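Methyltransferase FkbM (Methylobacillus flagellatus KT, PDB 2PY6) probably transfers methyl groups to an acceptor substrate, acting as an FkbM-type methyltransferase. Local coordinates at residues A[78-84]-A[96-101]; A[289-293]-A[323-328]. One frame throughout, in Å; residues are numbered along the deposited sequence.

Contact 1: A[78-84]-A[96-101]; sequences VIAAVDD and LPIIST
The first torsions of Asp-84 (chi1 -69°) and Thr-101 (chi1 -52°) set the Asp-84 carboxylate and the Thr-101 hydroxyl opposite their own carbonyl carbons, which turns the carboxylate towards the first turn of helix 101-109, where Thr-101 presents both N and OG1. Thr-101 N donates to Asp-84 OD1 at 2.7 Å, and Thr-101 OG1 donates to Asp-84 OD2 at 2.6 Å. Both oxygens are met on the syn side, each donor tilted well out of the carboxylate plane. Replacing Asp-84 by an alanine is likely to leave Thr-101 N and OG1 without the two carboxylate oxygens that receive them, and Tyr-87 OH of the second subunit without OD1.

Upstream, strands 78-82 and 96-99 run parallel in an alpha/beta sheet, with 78-82 placed between 96-99 and 54-58. Ala-81 bonds through both its backbone groups, its N to Pro-97 O (3.0 Å) and its O to Ile-99 N (2.8 Å). Asp-83 N then reaches Ile-99 O at 2.9 Å. Val-82 and Ile-99 share one face, where Val-82 CG2 lies 3.7 Å from Ile-99 CG1 and Phe-104 of helix 101-109 packs on both. Near the start of the pairing, the Leu-96 side chain crosses that of Val-78 at about a right angle, its CD1 3.5 Å from Val-78 CG1. At the far end Ser-100 takes the N-cap position, its OG bonded to Arg-103 N and to Asp-102 of the second subunit.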
loop_
_atom_site.group_PDB
_atom_site.type_symbol
_atom_site.label_atom_id
_atom_site.label_comp_id
_atom_site.label_asym_id
_atom_site.label_seq_id
_atom_site.Cartn_x
_atom_site.Cartn_y
_atom_site.Cartn_z
ATOM N N VAL A 78 -28.120 -19.043 3.076
ATOM C CA VAL A 78 -26.735 -18.605 2.887
ATOM C C VAL A 78 -25.938 -19.014 4.150
ATOM O O VAL A 78 -26.229 -18.551 5.260
ATOM C CB VAL A 78 -26.633 -17.104 2.646
ATOM C CG1 VAL A 78 -25.202 -16.741 2.196
ATOM C CG2 VAL A 78 -27.648 -16.654 1.575
ATOM N N ILE A 79 -24.942 -19.882 3.963
ATOM C CA ILE A 79 -24.173 -20.432 5.082
ATOM C C ILE A 79 -22.797 -19.825 5.378
ATOM O O ILE A 79 -22.303 -19.953 6.499
ATOM C CB ILE A 79 -24.021 -21.966 4.942
ATOM C CG1 ILE A 79 -23.134 -22.348 3.778
ATOM C CG2 ILE A 79 -25.414 -22.632 4.774
ATOM C CD1 ILE A 79 -22.765 -23.789 3.780
ATOM N N ALA A 80 -22.168 -19.158 4.416
ATOM C CA ALA A 80 -20.813 -18.644 4.653
ATOM C C ALA A 80 -20.373 -17.800 3.518
ATOM O O ALA A 80 -21.014 -17.800 2.464
ATOM C CB ALA A 80 -19.829 -19.827 4.804
ATOM N N ALA A 81 -19.268 -17.090 3.743
ATOM C CA ALA A 81 -18.594 -16.310 2.715
ATOM C C ALA A 81 -17.143 -16.729 2.776
ATOM O O ALA A 81 -16.600 -16.935 3.863
ATOM C CB ALA A 81 -18.744 -14.807 2.929
ATOM N N VAL A 82 -16.540 -16.856 1.596
ATOM C CA VAL A 82 -15.177 -17.264 1.449
ATOM C C VAL A 82 -14.289 -16.074 1.244
ATOM O O VAL A 82 -14.526 -15.235 0.375
ATOM C CB VAL A 82 -15.000 -18.246 0.253
ATOM C CG1 VAL A 82 -13.564 -18.566 0.042
ATOM C CG2 VAL A 82 -15.773 -19.508 0.515
ATOM N N ASP A 83 -13.255 -16.005 2.063
ATOM C CA ASP A 83 -12.226 -14.968 1.927
ATOM C C ASP A 83 -10.963 -15.448 2.682
ATOM O O ASP A 83 -10.899 -15.431 3.925
ATOM C CB ASP A 83 -12.703 -13.595 2.429
ATOM C CG ASP A 83 -11.745 -12.440 2.031
ATOM O OD1 ASP A 83 -10.511 -12.655 1.855
ATOM O OD2 ASP A 83 -12.245 -11.294 1.890
ATOM N N ASP A 84 -9.981 -15.890 1.902
ATOM C CA ASP A 84 -8.697 -16.402 2.419
ATOM C C ASP A 84 -7.849 -15.359 3.160
ATOM O O ASP A 84 -6.944 -15.727 3.897
ATOM C CB ASP A 84 -7.843 -16.999 1.280
ATOM C CG ASP A 84 -8.428 -18.284 0.710
ATOM O OD1 ASP A 84 -8.861 -19.139 1.504
ATOM O OD2 ASP A 84 -8.427 -18.455 -0.533
ATOM N N LEU A 96 -22.622 -13.778 8.323
ATOM C CA LEU A 96 -22.104 -15.068 7.898
ATOM C C LEU A 96 -20.658 -15.334 8.365
ATOM O O LEU A 96 -19.826 -14.439 8.361
ATOM C CB LEU A 96 -22.109 -15.160 6.366
ATOM C CG LEU A 96 -23.374 -14.890 5.545
ATOM C CD1 LEU A 96 -22.991 -14.725 4.054
ATOM C CD2 LEU A 96 -24.412 -15.953 5.755
ATOM N N PRO A 97 -20.339 -16.591 8.701
ATOM C CA PRO A 97 -18.937 -16.860 8.988
ATOM C C PRO A 97 -18.075 -16.671 7.730
ATOM O O PRO A 97 -18.572 -16.852 6.613
ATOM C CB PRO A 97 -18.939 -18.318 9.467
ATOM C CG PRO A 97 -20.229 -18.893 9.024
ATOM C CD PRO A 97 -21.199 -17.770 8.896
ATOM N N ILE A 98 -16.826 -16.240 7.917
ATOM C CA ILE A 98 -15.881 -16.080 6.814
ATOM C C ILE A 98 -14.961 -17.295 6.880
ATOM O O ILE A 98 -14.333 -17.546 7.894
ATOM C CB ILE A 98 -15.110 -14.735 6.870
ATOM C CG1 ILE A 98 -16.114 -13.570 6.825
ATOM C CG2 ILE A 98 -14.098 -14.602 5.683
ATOM C CD1 ILE A 98 -15.487 -12.233 6.816
ATOM N N ILE A 99 -14.915 -18.054 5.786
ATOM C CA ILE A 99 -14.143 -19.293 5.685
ATOM C C ILE A 99 -13.088 -19.227 4.576
ATOM O O ILE A 99 -13.086 -18.316 3.760
ATOM C CB ILE A 99 -15.067 -20.507 5.457
ATOM C CG1 ILE A 99 -15.793 -20.428 4.112
ATOM C CG2 ILE A 99 -16.060 -20.663 6.662
ATOM C CD1 ILE A 99 -16.612 -21.670 3.764
ATOM N N SER A 100 -12.153 -20.167 4.610
ATOM C CA SER A 100 -11.107 -20.261 3.602
ATOM C C SER A 100 -11.648 -20.986 2.372
ATOM O O SER A 100 -12.665 -21.673 2.436
ATOM C CB SER A 100 -9.901 -21.049 4.160
ATOM O OG SER A 100 -10.213 -22.438 4.287
ATOM N N THR A 101 -10.971 -20.852 1.248
ATOM C CA THR A 101 -11.380 -21.560 0.060
ATOM C C THR A 101 -11.277 -23.065 0.272
ATOM O O THR A 101 -12.116 -23.808 -0.256
ATOM C CB THR A 101 -10.530 -21.186 -1.164
ATOM O OG1 THR A 101 -10.494 -19.763 -1.310
ATOM C CG2 THR A 101 -11.096 -21.830 -2.437
#

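Contact 2: A[289-293]-A[323-328]; sequences CGAGE and IDVRPI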
loop_
_atom_site.group_PDB
_atom_site.type_symbol
_atom_site.label_atom_id
_atom_site.label_comp_id
_atom_site.label_asym_id
_atom_site.label_seq_id
_atom_site.Cartn_x
_atom_site.Cartn_y
_atom_site.Cartn_z
ATOM N N CYS A 289 -27.638 22.326 -8.358
ATOM C CA CYS A 289 -29.011 21.932 -8.588
ATOM C C CYS A 289 -28.950 20.681 -9.423
ATOM O O CYS A 289 -27.882 20.289 -9.945
ATOM C CB CYS A 289 -29.802 23.015 -9.374
ATOM S SG CYS A 289 -29.193 23.380 -11.040
ATOM N N GLY A 290 -30.119 20.078 -9.554
ATOM C CA GLY A 290 -30.316 18.958 -10.432
ATOM C C GLY A 290 -30.918 19.450 -11.735
ATOM O O GLY A 290 -31.535 20.512 -11.791
ATOM N N ALA A 291 -30.687 18.702 -12.799
ATOM C CA ALA A 291 -31.220 19.012 -14.113
ATOM C C ALA A 291 -32.548 18.254 -14.257
ATOM O O ALA A 291 -32.596 17.036 -14.065
ATOM C CB ALA A 291 -30.243 18.580 -15.207
ATOM N N GLY A 292 -33.603 18.972 -14.645
ATOM C CA GLY A 292 -34.931 18.378 -14.822
ATOM C C GLY A 292 -35.687 19.166 -15.837
ATOM O O GLY A 292 -35.073 19.957 -16.541
ATOM N N GLU A 293 -36.984 18.899 -15.983
ATOM C CA GLU A 293 -37.769 19.539 -17.019
ATOM C C GLU A 293 -38.323 20.884 -16.629
ATOM O O GLU A 293 -38.611 21.711 -17.496
ATOM C CB GLU A 293 -38.852 18.637 -17.639
ATOM C CG GLU A 293 -39.770 17.905 -16.730
ATOM C CD GLU A 293 -40.628 16.892 -17.507
ATOM O OE1 GLU A 293 -41.492 17.314 -18.319
ATOM O OE2 GLU A 293 -40.419 15.665 -17.277
ATOM N N ILE A 323 -33.368 19.621 -2.726
ATOM C CA ILE A 323 -32.545 20.207 -3.785
ATOM C C ILE A 323 -33.390 21.056 -4.728
ATOM O O ILE A 323 -34.594 20.854 -4.846
ATOM C CB ILE A 323 -31.764 19.173 -4.638
ATOM C CG1 ILE A 323 -32.687 18.192 -5.349
ATOM C CG2 ILE A 323 -30.693 18.446 -3.775
ATOM C CD1 ILE A 323 -32.029 17.582 -6.590
ATOM N N ASP A 324 -32.732 22.002 -5.397
ATOM C CA ASP A 324 -33.363 22.749 -6.471
ATOM C C ASP A 324 -33.127 21.940 -7.740
ATOM O O ASP A 324 -32.045 21.382 -7.919
ATOM C CB ASP A 324 -32.736 24.121 -6.651
ATOM C CG ASP A 324 -33.090 25.088 -5.531
ATOM O OD1 ASP A 324 -34.135 24.939 -4.871
ATOM O OD2 ASP A 324 -32.319 26.031 -5.329
ATOM N N VAL A 325 -34.152 21.860 -8.577
ATOM C CA VAL A 325 -34.128 21.198 -9.868
ATOM C C VAL A 325 -34.530 22.317 -10.841
ATOM O O VAL A 325 -35.467 23.080 -10.575
ATOM C CB VAL A 325 -35.121 19.991 -9.929
ATOM C CG1 VAL A 325 -35.246 19.418 -11.352
ATOM C CG2 VAL A 325 -34.693 18.904 -8.955
ATOM N N ARG A 326 -33.767 22.455 -11.920
ATOM C CA ARG A 326 -33.989 23.475 -12.909
ATOM C C ARG A 326 -33.740 22.864 -14.267
ATOM O O ARG A 326 -32.984 21.888 -14.349
ATOM C CB ARG A 326 -32.953 24.574 -12.703
ATOM C CG ARG A 326 -32.987 25.243 -11.308
ATOM C CD ARG A 326 -31.899 26.303 -11.242
ATOM N NE ARG A 326 -32.128 27.350 -12.230
ATOM C CZ ARG A 326 -31.208 28.213 -12.649
ATOM N NH1 ARG A 326 -29.973 28.179 -12.200
ATOM N NH2 ARG A 326 -31.545 29.122 -13.542
ATOM N N PRO A 327 -34.370 23.415 -15.327
ATOM C CA PRO A 327 -34.056 22.948 -16.664
ATOM C C PRO A 327 -32.740 23.557 -17.168
ATOM O O PRO A 327 -32.441 24.702 -16.849
ATOM C CB PRO A 327 -35.252 23.438 -17.507
ATOM C CG PRO A 327 -35.677 24.665 -16.824
ATOM C CD PRO A 327 -35.420 24.443 -15.354
ATOM N N ILE A 328 -31.992 22.771 -17.940
ATOM C CA ILE A 328 -30.710 23.192 -18.552
ATOM C C ILE A 328 -30.808 24.507 -19.336
ATOM O O ILE A 328 -29.925 25.346 -19.220
ATOM C CB ILE A 328 -30.139 22.061 -19.461
ATOM C CG1 ILE A 328 -29.579 20.946 -18.582
ATOM C CG2 ILE A 328 -29.001 22.569 -20.382
ATOM C CD1 ILE A 328 -29.438 19.603 -19.254
HETATM O O HOH W 1 -32.745 19.907 -17.894
#
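Cys-289, Arg-326 and Gly-290 bury the most surface in this pairing. Cys-289 lays its CB against the backbone of the other strand, 3.1 Å from Asp-324 O. Its SG sits between its own backbone N and carbonyl carbon (chi1 62°), a rotation that carries the sulfur to 4.0 Å from Arg-326 CD. That touch is with the aliphatic part of the arginine; the chain bends at chi3 (62°), and NH2 of its guanidinium group forms a salt bridge with Asp-330. Ile-331 packs on both Cys-289 and Arg-326.

Gly-290 contributes through its backbone, which bonds in both directions. Its N donates to Asp-324 O at 2.8 Å, in the carbonyl plane, and its O accepts from Arg-326 N at 3.0 Å. The next bond, Gly-292 N to Arg-326 O (3.0 Å), is less regular, the donor standing 48° above the carbonyl plane. Val-325 CG1 lies 3.6 Å from Gly-292 CA, and a beta carbon on Gly-292 would run into it, consistent with a glycine at this position. Beyond the last direct bond, a water continues the link, donating to Gly-292 O at 2.7 Å and accepting from Ile-328 N.

An unknown ligand, probably from the crystallisation liquor, lies beside Gly-290 and makes a weak hydrogen bond with Ala-291 N. Gly-290 pairs with Val-325 and Ala-291 with Arg-326 in parallel register, and strand 322-326 is bonded on its other side to antiparallel strand 296-299. The result is a small three-stranded sheet that follows strand 284-287, an outermost strand of the main sheet in this Rossmann-like methyltransferase domain.

In the fold
Contacts 1 and 2 are both short parallel strand pairings with three direct backbone bonds, but they share no elements: their centres are 45 Å apart, on opposite sides of the chain's centre, and belong to different sheets. Contact 1 is the more buried, with 8 of 13 touching residues buried against 4 of 11 in contact 2; it is also larger, at 604 Å² against 401 Å². The ladder ends differ too. In 78-84 with 96-101, a carboxylate grips the start of a helix beside a second subunit; in 289-293 with 323-328, a water bridges to the helix start and no other protein chain touches. Apolar side-chain pairs are more numerous in contact 1, whereas in contact 2 two glycines leave more of the touching to backbone.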